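Local coordinates for putative alkaline phosphatase (Pseudomonas fluorescens, PDB 4F1V), which binds phosphate with high affinity in the periplasm and probably delivers it to an ABC transporter of the Pst type for import, at residues A8-A13 against Y207-F212; A96-K101 against T196-G201. All coordinates share one frame; numbering follows the deposited sequence. Where two conformers were deposited one is given.

Contact 1 (A8-A13 against Y207-F212); sequences ATLPQA and YMSPDF. With PI (hydrogenphosphate ion), chain B.
The ring of Phe212 presents its edge to the 8-13 loop: Thr9 O lies near the ring plane, 3.3 Å from CE2, and Gln12 CG sits at the same rim beside CZ. Over one face of the ring stands OD1 of its own neighbour Asp211, 3.6 Å above the plane and centred on it. Past CZ the Gln12 amide plane stands almost perpendicular to the ring, 89° between them, and NE2 finds its polar partner in Gln192 OE1 of helix 190-198.

Next to the ring the Ser209 side chain is bonded directly to the backbone of Leu10. With OG anti to the backbone N (chi1 170°), Ser209 donates its hydroxyl to Leu10 O at 2.8 Å, approaching with a 19° tilt from the carbonyl plane. The same OG weakly accepts Asp211 N, while Ser209 CB packs against Leu10 CG at 3.6 Å. A water gives one hydrogen to Leu10 O and the other to Asp211 OD1 and accepts from Ala13 N, so Leu10 O is gripped by two donors. With an alanine at Ser209, Leu10 O would probably lose its direct bond across the contact, keeping the water-mediated one, and Asp211 N its weak acceptor. Asp211 OD1 also meets Ala13 CB at 3.3 Å.

On the phosphate side of the turn, Thr9 holds O2 of the hydrogenphosphate through both its N and its OG1, the latter at 2.7 Å, and Leu10 N reaches O4 at 3.0 Å. Ser33, Arg142, Ser146, Gly147 and Thr148 add further bonds to the anion. A type I turn running into the N-terminus of helix 12-15, tied through Leu10 O to the sequence-distant 207-212 loop, thus forms one wall of the phosphate pocket in this Venus-flytrap binding protein.

Contact 2 (A96-K101 against T196-G201); sequences AIPFNK and TALAAG
Asn100 carries the polar part of this contact, its ND2 meeting two backbone carbonyls near the C-terminal end of helix 190-198. The firmer bond runs from Asn100 ND2 to Leu198 O, 3.2 Å long with 142° at the hydrogen, the acceptor lying 23° out of the amide plane. A second, weak bond links Asn100 ND2 to Gly201 O at 3.0 Å. CG of Asn100 is anti to the backbone N (chi1 176°), which sets the amide nitrogen within bonding distance of both oxygens. The nitrogen thus bridges two carbonyls three residues apart, and Asn100 CB also lies 3.4 Å from Leu198 O.

The apolar part belongs to Leu198. Its CD2 comes up to the backbone at the Pro98-Phe99 junction, 4.0 Å from Pro98 C, and meets the proline ring at CB, 4.1 Å away. The other methyl, CD1, approaches Pro98 O. These are loose van der Waals contacts of a branched tip against a chain rather than an interlocking of side chains; the ring of Phe99 meets Trp125 instead.

Backbone hydrogen bonds between Asn100 and both Gly203 and Arg204 place the strand beside 204-205. Helix 190-198, which leads on to strand 204-205, therefore packs its C-terminal end against the neighbouring strand 99-100, outermost in the mixed sheet 99-100, 204-205, 138-142, 186-188, an alpha/beta arrangement as in periplasmic binding proteins.

In the fold
The centre of contact 1 is about 8 Å, that of contact 2 about 20 Å, from the centre of the chain. Both are partly buried, but contact 1 lies at the phosphate and has no exposed residue touching, whereas Ala199 of contact 2 is exposed. Contact 2 is nested within the loop that contact 1 closes. The two touch: Met208 O and Ala96 N make a probable hydrogen bond, and Met208 CB packs on Pro98 CD. Helix 190-198 serves both, since Ser191 and Gln192 meet Phe212 while the helix's far end enters contact 2. Contact 1 combines a hydroxyl, a shared water and a ring edge beside a bound anion; contact 2 relies on one amide and a leucine tip.

Contact 1 (A8-A13 against Y207-F212)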
loop_
_atom_site.group_PDB
_atom_site.type_symbol
_atom_site.label_atom_id
_atom_site.label_comp_id
_atom_site.label_asym_id
_atom_site.label_seq_id
_atom_site.Cartn_x
_atom_site.Cartn_y
_atom_site.Cartn_z
ATOM N N ALA A 8 -2.455 6.904 3.309
ATOM C CA ALA A 8 -2.785 6.032 2.194
ATOM C C ALA A 8 -4.292 5.909 1.966
ATOM O O ALA A 8 -5.046 5.565 2.889
ATOM C CB ALA A 8 -2.213 4.648 2.481
ATOM N N THR A 9 -4.705 6.090 0.703
ATOM C CA THR A 9 -6.067 5.810 0.305
ATOM C C THR A 9 -6.316 4.332 -0.033
ATOM O O THR A 9 -7.458 3.872 0.087
ATOM C CB THR A 9 -6.557 6.713 -0.871
ATOM O OG1 THR A 9 -5.901 6.341 -2.111
ATOM C CG2 THR A 9 -6.393 8.168 -0.559
ATOM N N LEU A 10 -5.280 3.577 -0.419
ATOM C CA LEU A 10 -5.497 2.186 -0.839
ATOM C C LEU A 10 -6.325 1.422 0.206
ATOM O O LEU A 10 -7.264 0.695 -0.201
ATOM C CB LEU A 10 -4.166 1.546 -1.229
ATOM C CG LEU A 10 -4.125 0.022 -1.437
ATOM C CD1 LEU A 10 -3.084 -0.365 -2.445
ATOM C CD2 LEU A 10 -3.886 -0.727 -0.105
ATOM N N PRO A 11 -6.020 1.530 1.501
ATOM C CA PRO A 11 -6.743 0.786 2.560
ATOM C C PRO A 11 -7.715 1.653 3.372
ATOM O O PRO A 11 -8.131 1.274 4.448
ATOM C CB PRO A 11 -5.633 0.295 3.481
ATOM C CG PRO A 11 -4.705 1.488 3.496
ATOM C CD PRO A 11 -4.803 2.126 2.101
ATOM N N GLN A 12 -8.072 2.836 2.862
ATOM C CA GLN A 12 -8.855 3.730 3.746
ATOM C C GLN A 12 -10.213 3.123 4.112
ATOM O O GLN A 12 -10.666 3.373 5.228
ATOM C CB GLN A 12 -9.060 5.135 3.142
ATOM C CG GLN A 12 -10.032 5.098 1.945
ATOM C CD GLN A 12 -10.171 6.408 1.258
ATOM O OE1 GLN A 12 -9.207 7.192 1.164
ATOM N NE2 GLN A 12 -11.371 6.712 0.806
ATOM N N ALA A 13 -10.834 2.307 3.239
ATOM C CA ALA A 13 -12.131 1.730 3.611
ATOM C C ALA A 13 -11.984 0.700 4.716
ATOM O O ALA A 13 -12.940 0.511 5.516
ATOM C CB ALA A 13 -12.824 1.122 2.376
ATOM N N TYR A 207 -3.859 1.255 -12.575
ATOM C CA TYR A 207 -3.449 0.369 -11.498
ATOM C C TYR A 207 -4.129 0.859 -10.222
ATOM O O TYR A 207 -4.358 2.062 -10.048
ATOM C CB TYR A 207 -1.897 0.357 -11.349
ATOM C CG TYR A 207 -1.317 1.733 -11.112
ATOM C CD1 TYR A 207 -1.093 2.203 -9.825
ATOM C CD2 TYR A 207 -1.066 2.589 -12.181
ATOM C CE1 TYR A 207 -0.611 3.494 -9.593
ATOM C CE2 TYR A 207 -0.569 3.871 -11.945
ATOM C CZ TYR A 207 -0.335 4.328 -10.680
ATOM O OH TYR A 207 0.103 5.615 -10.473
ATOM N N MET A 208 -4.488 -0.077 -9.310
ATOM C CA MET A 208 -5.459 0.326 -8.271
ATOM C C MET A 208 -5.504 -0.630 -7.090
ATOM O O MET A 208 -5.391 -1.863 -7.233
ATOM C CB MET A 208 -6.862 0.351 -8.928
ATOM C CG MET A 208 -8.011 0.868 -8.096
ATOM S SD MET A 208 -7.772 2.514 -7.369
ATOM C CE MET A 208 -7.461 3.453 -8.839
ATOM N N SER A 209 -5.775 -0.043 -5.927
ATOM C CA SER A 209 -6.221 -0.794 -4.762
ATOM C C SER A 209 -7.269 -1.852 -5.143
ATOM O O SER A 209 -8.230 -1.505 -5.852
ATOM C CB SER A 209 -6.896 0.175 -3.759
ATOM O OG SER A 209 -7.528 -0.512 -2.750
ATOM N N PRO A 210 -7.173 -3.078 -4.636
ATOM C CA PRO A 210 -8.189 -4.069 -4.989
ATOM C C PRO A 210 -9.533 -3.754 -4.384
ATOM O O PRO A 210 -10.558 -4.251 -4.875
ATOM C CB PRO A 210 -7.578 -5.378 -4.483
ATOM C CG PRO A 210 -6.709 -4.927 -3.320
ATOM C CD PRO A 210 -6.110 -3.626 -3.777
ATOM N N ASP A 211 -9.569 -2.929 -3.349
ATOM C CA ASP A 211 -10.887 -2.459 -2.859
ATOM C C ASP A 211 -11.559 -1.577 -3.898
ATOM O O ASP A 211 -12.608 -1.859 -4.455
ATOM C CB ASP A 211 -10.713 -1.709 -1.537
ATOM C CG ASP A 211 -12.027 -1.044 -1.123
ATOM O OD1 ASP A 211 -12.000 0.101 -0.668
ATOM O OD2 ASP A 211 -13.100 -1.720 -1.319
ATOM N N PHE A 212 -10.930 -0.468 -4.280
ATOM C CA PHE A 212 -11.520 0.471 -5.180
ATOM C C PHE A 212 -11.623 -0.020 -6.660
ATOM O O PHE A 212 -12.367 0.570 -7.463
ATOM C CB PHE A 212 -10.794 1.815 -5.122
ATOM C CG PHE A 212 -11.000 2.519 -3.768
ATOM C CD1 PHE A 212 -12.261 3.008 -3.391
ATOM C CD2 PHE A 212 -9.977 2.571 -2.843
ATOM C CE1 PHE A 212 -12.454 3.603 -2.153
ATOM C CE2 PHE A 212 -10.178 3.227 -1.626
ATOM C CZ PHE A 212 -11.435 3.705 -1.261
HETATM P P PI B . -2.092 5.649 -1.725
HETATM O O1 PI B . -0.801 6.245 -1.165
HETATM O O2 PI B . -3.252 6.643 -1.627
HETATM O O3 PI B . -1.879 5.177 -3.169
HETATM O O4 PI B . -2.481 4.422 -0.853
HETATM O O HOH W 1 -9.842 0.750 1.065
#

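Contact 2 (A96-K101 against T196-G201)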
loop_
_atom_site.group_PDB
_atom_site.type_symbol
_atom_site.label_atom_id
_atom_site.label_comp_id
_atom_site.label_asym_id
_atom_site.label_seq_id
_atom_site.Cartn_x
_atom_site.Cartn_y
_atom_site.Cartn_z
ATOM N N ALA A 96 -4.524 -4.276 -8.520
ATOM C CA ALA A 96 -5.447 -4.621 -9.617
ATOM C C ALA A 96 -5.241 -3.666 -10.839
ATOM O O ALA A 96 -4.737 -2.560 -10.665
ATOM C CB ALA A 96 -6.886 -4.516 -9.086
ATOM N N ILE A 97 -5.720 -4.145 -11.979
ATOM C CA ILE A 97 -5.626 -3.426 -13.242
ATOM C C ILE A 97 -7.055 -3.266 -13.816
ATOM O O ILE A 97 -7.452 -3.961 -14.760
ATOM C CB ILE A 97 -4.692 -4.152 -14.246
ATOM C CG1 ILE A 97 -3.306 -4.445 -13.636
ATOM C CG2 ILE A 97 -4.525 -3.302 -15.525
ATOM C CD1 ILE A 97 -2.491 -3.278 -13.183
ATOM N N PRO A 98 -7.856 -2.352 -13.218
ATOM C CA PRO A 98 -9.194 -2.099 -13.747
ATOM C C PRO A 98 -9.087 -1.262 -15.045
ATOM O O PRO A 98 -8.177 -0.478 -15.226
ATOM C CB PRO A 98 -9.897 -1.350 -12.619
ATOM C CG PRO A 98 -8.744 -0.565 -11.982
ATOM C CD PRO A 98 -7.569 -1.512 -12.046
ATOM N N PHE A 99 -10.127 -1.435 -15.888
ATOM C CA PHE A 99 -10.181 -0.718 -17.135
ATOM C C PHE A 99 -11.637 -0.469 -17.544
ATOM O O PHE A 99 -12.533 -1.185 -17.081
ATOM C CB PHE A 99 -9.413 -1.450 -18.258
ATOM C CG PHE A 99 -9.979 -2.817 -18.587
ATOM C CD1 PHE A 99 -10.976 -2.981 -19.540
ATOM C CD2 PHE A 99 -9.555 -3.981 -17.904
ATOM C CE1 PHE A 99 -11.538 -4.209 -19.809
ATOM C CE2 PHE A 99 -10.120 -5.195 -18.158
ATOM C CZ PHE A 99 -11.119 -5.336 -19.114
ATOM N N ASN A 100 -11.834 0.509 -18.412
ATOM C CA ASN A 100 -13.125 0.872 -18.947
ATOM C C ASN A 100 -13.127 0.685 -20.463
ATOM O O ASN A 100 -12.754 1.587 -21.215
ATOM C CB ASN A 100 -13.428 2.352 -18.576
ATOM C CG ASN A 100 -14.706 2.821 -19.182
ATOM O OD1 ASN A 100 -15.616 2.029 -19.421
ATOM N ND2 ASN A 100 -14.789 4.105 -19.489
ATOM N N LYS A 101 -13.520 -0.513 -20.907
ATOM C CA LYS A 101 -13.568 -0.881 -22.328
ATOM C C LYS A 101 -14.487 -2.088 -22.420
ATOM O O LYS A 101 -14.110 -3.178 -21.981
ATOM C CB LYS A 101 -12.167 -1.158 -22.911
ATOM C CG LYS A 101 -12.164 -1.381 -24.409
ATOM C CD LYS A 101 -12.464 -0.152 -25.204
ATOM C CE LYS A 101 -12.308 -0.422 -26.701
ATOM N NZ LYS A 101 -12.594 0.757 -27.530
ATOM N N THR A 196 -12.877 7.595 -10.745
ATOM C CA THR A 196 -13.767 8.535 -11.410
ATOM C C THR A 196 -13.285 8.888 -12.810
ATOM O O THR A 196 -14.020 8.894 -13.792
ATOM C CB THR A 196 -13.950 9.803 -10.513
ATOM O OG1 THR A 196 -14.606 9.377 -9.323
ATOM C CG2 THR A 196 -14.686 10.914 -11.230
ATOM N N ALA A 197 -11.961 9.146 -12.918
ATOM C CA ALA A 197 -11.389 9.459 -14.216
ATOM C C ALA A 197 -11.448 8.246 -15.160
ATOM O O ALA A 197 -11.641 8.424 -16.379
ATOM C CB ALA A 197 -9.924 9.947 -14.055
ATOM N N LEU A 198 -11.280 7.033 -14.657
ATOM C CA LEU A 198 -11.337 5.865 -15.517
ATOM C C LEU A 198 -12.635 5.852 -16.355
ATOM O O LEU A 198 -12.670 5.456 -17.513
ATOM C CB LEU A 198 -11.210 4.607 -14.647
ATOM C CG LEU A 198 -10.801 3.323 -15.332
ATOM C CD1 LEU A 198 -9.316 3.339 -15.716
ATOM C CD2 LEU A 198 -11.068 2.129 -14.389
ATOM N N ALA A 199 -13.725 6.313 -15.706
ATOM C CA ALA A 199 -15.024 6.301 -16.295
ATOM C C ALA A 199 -15.283 7.511 -17.165
ATOM O O ALA A 199 -16.321 7.550 -17.913
ATOM C CB ALA A 199 -16.071 6.228 -15.169
ATOM N N ALA A 200 -14.441 8.539 -17.181
ATOM C CA ALA A 200 -14.684 9.837 -17.855
ATOM C C ALA A 200 -14.252 9.840 -19.300
ATOM O O ALA A 200 -14.391 10.876 -19.981
ATOM C CB ALA A 200 -14.009 10.962 -17.067
ATOM N N GLY A 201 -13.759 8.718 -19.778
ATOM C CA GLY A 201 -13.515 8.557 -21.211
ATOM C C GLY A 201 -13.398 7.061 -21.507
ATOM O O GLY A 201 -13.028 6.275 -20.603
#